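Side-chain contact in Lmo0181 protein (Listeria monocytogenes serovar 1/2a, PDB 5F7V), which binds the cyclic glucan cycloalternan and probably delivers it to an ABC transporter as its lipid-anchored substrate-binding component: residues Leu138-Lys141 and Glu145-Thr148. Sequence-based numbering, arbitrary orientation.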
ATOM      1  N   LEU A 138     -25.581  -1.068   5.309  1.00  7.22           N
ATOM      2  CA  LEU A 138     -26.030   0.043   4.498  1.00  6.91           C
ATOM      3  C   LEU A 138     -26.607  -0.384   3.156  1.00  6.86           C
ATOM      4  O   LEU A 138     -27.631   0.121   2.700  1.00  7.13           O
ATOM      5  CB  LEU A 138     -24.916   1.069   4.284  1.00  6.57           C
ATOM      6  CG  LEU A 138     -24.536   1.948   5.483  1.00  6.70           C
ATOM      7  CD1 LEU A 138     -23.272   2.723   5.164  1.00  6.45           C
ATOM      8  CD2 LEU A 138     -25.685   2.872   5.870  1.00  7.17           C
ATOM      9  N   PHE A 139     -25.964  -1.351   2.510  1.00  6.68           N
ATOM     10  CA  PHE A 139     -26.494  -1.869   1.247  1.00  6.89           C
ATOM     11  C   PHE A 139     -27.883  -2.456   1.437  1.00  7.72           C
ATOM     12  O   PHE A 139     -28.833  -2.190   0.681  1.00  8.17           O
ATOM     13  CB  PHE A 139     -25.565  -2.922   0.651  1.00  6.61           C
ATOM     14  CG  PHE A 139     -24.463  -2.361  -0.213  1.00  6.04           C
ATOM     15  CD1 PHE A 139     -23.372  -1.673   0.321  1.00  5.55           C
ATOM     16  CD2 PHE A 139     -24.541  -2.498  -1.597  1.00  6.14           C
ATOM     17  CE1 PHE A 139     -22.378  -1.196  -0.505  1.00  5.26           C
ATOM     18  CE2 PHE A 139     -23.526  -2.011  -2.423  1.00  5.88           C
ATOM     19  CZ  PHE A 139     -22.457  -1.339  -1.886  1.00  5.44           C
ATOM     20  N   ASP A 140     -28.023  -3.251   2.493  1.00  8.44           N
ATOM     21  CA  ASP A 140     -29.295  -3.955   2.750  1.00  9.65           C
ATOM     22  C   ASP A 140     -30.397  -2.969   3.078  1.00 10.17           C
ATOM     23  O   ASP A 140     -31.536  -3.092   2.590  1.00 11.03           O
ATOM     24  CB  ASP A 140     -29.127  -4.920   3.930  1.00 10.24           C
ATOM     25  CG  ASP A 140     -28.314  -6.146   3.617  1.00 10.67           C
ATOM     26  OD1 ASP A 140     -27.918  -6.359   2.454  1.00 10.45           O
ATOM     27  OD2 ASP A 140     -28.084  -6.953   4.564  1.00 11.96           O
ATOM     28  N   LYS A 141     -30.066  -1.972   3.890  1.00 11.93           N
ATOM     29  CA  LYS A 141     -31.047  -0.955   4.279  1.00 13.60           C
ATOM     30  C   LYS A 141     -31.606  -0.230   3.064  1.00 13.66           C
ATOM     31  O   LYS A 141     -32.793   0.018   2.991  1.00 14.83           O
ATOM     32  CB  LYS A 141     -30.463   0.040   5.285  1.00 14.71           C
ATOM     33  CG  LYS A 141     -31.451   0.995   5.953  1.00 17.49           C
ATOM     34  CD  LYS A 141     -30.686   2.007   6.819  1.00 19.03           C
ATOM     35  CE  LYS A 141     -31.476   3.185   7.368  1.00 21.64           C
ATOM     36  NZ  LYS A 141     -31.200   3.370   8.818  1.00 23.27           N
ATOM     37  N   GLU A 145     -27.873  -4.008  -4.362  1.00  9.75           N
ATOM     38  CA  GLU A 145     -27.093  -5.246  -4.498  1.00 10.13           C
ATOM     39  C   GLU A 145     -25.597  -4.985  -4.264  1.00  8.23           C
ATOM     40  O   GLU A 145     -25.062  -3.946  -4.613  1.00  7.52           O
ATOM     41  CB  GLU A 145     -27.297  -5.830  -5.890  1.00 11.99           C
ATOM     42  CG  GLU A 145     -28.749  -6.188  -6.186  1.00 15.09           C
ATOM     43  CD  GLU A 145     -29.380  -7.191  -5.251  1.00 17.63           C
ATOM     44  OE1 GLU A 145     -28.683  -8.080  -4.703  1.00 20.61           O
ATOM     45  OE2 GLU A 145     -30.620  -7.156  -5.029  1.00 21.88           O
ATOM     46  N   TYR A 146     -24.925  -5.955  -3.657  1.00  7.65           N
ATOM     47  CA  TYR A 146     -23.517  -5.841  -3.291  1.00  6.76           C
ATOM     48  C   TYR A 146     -22.615  -5.718  -4.520  1.00  6.26           C
ATOM     49  O   TYR A 146     -22.898  -6.207  -5.611  1.00  6.81           O
ATOM     50  CB  TYR A 146     -23.070  -7.075  -2.484  1.00  7.25           C
ATOM     51  CG  TYR A 146     -23.866  -7.349  -1.228  1.00  7.65           C
ATOM     52  CD1 TYR A 146     -24.488  -6.354  -0.481  1.00  7.40           C
ATOM     53  CD2 TYR A 146     -23.975  -8.649  -0.750  1.00  8.52           C
ATOM     54  CE1 TYR A 146     -25.183  -6.656   0.676  1.00  7.82           C
ATOM     55  CE2 TYR A 146     -24.670  -8.945   0.397  1.00  9.00           C
ATOM     56  CZ  TYR A 146     -25.296  -7.957   1.130  1.00  8.64           C
ATOM     57  OH  TYR A 146     -26.022  -8.235   2.261  1.00  9.35           O
ATOM     58  N   PRO A 147     -21.445  -5.090  -4.344  1.00  5.46           N
ATOM     59  CA  PRO A 147     -20.459  -5.108  -5.429  1.00  5.37           C
ATOM     60  C   PRO A 147     -20.127  -6.498  -5.959  1.00  6.17           C
ATOM     61  O   PRO A 147     -19.992  -7.420  -5.172  1.00  6.62           O
ATOM     62  CB  PRO A 147     -19.225  -4.528  -4.741  1.00  5.23           C
ATOM     63  CG  PRO A 147     -19.751  -3.651  -3.638  1.00  4.98           C
ATOM     64  CD  PRO A 147     -20.945  -4.429  -3.123  1.00  5.28           C
ATOM     65  N   THR A 148     -19.902  -6.595  -7.262  1.00  6.40           N
ATOM     66  CA  THR A 148     -19.477  -7.825  -7.897  1.00  7.68           C
ATOM     67  C   THR A 148     -18.147  -7.542  -8.564  1.00  7.87           C
ATOM     68  O   THR A 148     -17.746  -6.415  -8.848  1.00  7.10           O
ATOM     69  CB  THR A 148     -20.458  -8.352  -8.966  1.00  8.47           C
ATOM     70  OG1 THR A 148     -20.238  -7.615 -10.174  1.00  8.44           O
ATOM     71  CG2 THR A 148     -21.906  -8.234  -8.507  1.00  8.53           C
TER
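Phe-139 and Tyr-146 meet as an offset edge-to-face pair, the edge of the tyrosine turned toward the face of the phenylalanine, with ring centroids 6.0 Å apart and planes at 70°. The closest touch between these two side chains lies nearer the helix backbone: Phe-139 CB sits at the edge of the tyrosine ring, in its plane, 3.8 Å from Tyr-146 CE1. Because Phe-139 CG stands anti to its own carbonyl carbon (chi1 -87°), the ring reaches out to the chain that returns past the helix. There the ring edge receives a backbone carbonyl, Glu-145 O lying 3.3 Å from Phe-139 CE2 and near the ring plane, an approach that sets the oxygen against the electropositive rim of the ring. The same CE2 also meets Pro-147 CD, obliquely, at 3.6 Å, and the proline reaches on to Phe-139 CZ.

At the far end of the tyrosine ring, its hydroxyl donates a hydrogen bond to the next helix residue, Tyr-146 OH to Asp-140 OD1 at 2.7 Å. The acceptor uses its syn lone pair, and carboxylate and ring planes are inclined by only 29°. Gripped at the hydroxyl and packed along one edge by Phe-139, the tyrosine ring is restrained at both places.

The contact thus folds the loop leading to helix 153-163 back against helix 136-142, in the solute-binding protein fold. Tyr-134, in strand 119-135 just before the helix, meets both aromatic rings, and Phe-139 also packs on Ala-246 and Met-247 of strand 245-251. The carbonyl of the proline itself, Pro-147 O, accepts a hydrogen bond from Gln-268 NE2, tying the loop to strand 265-268.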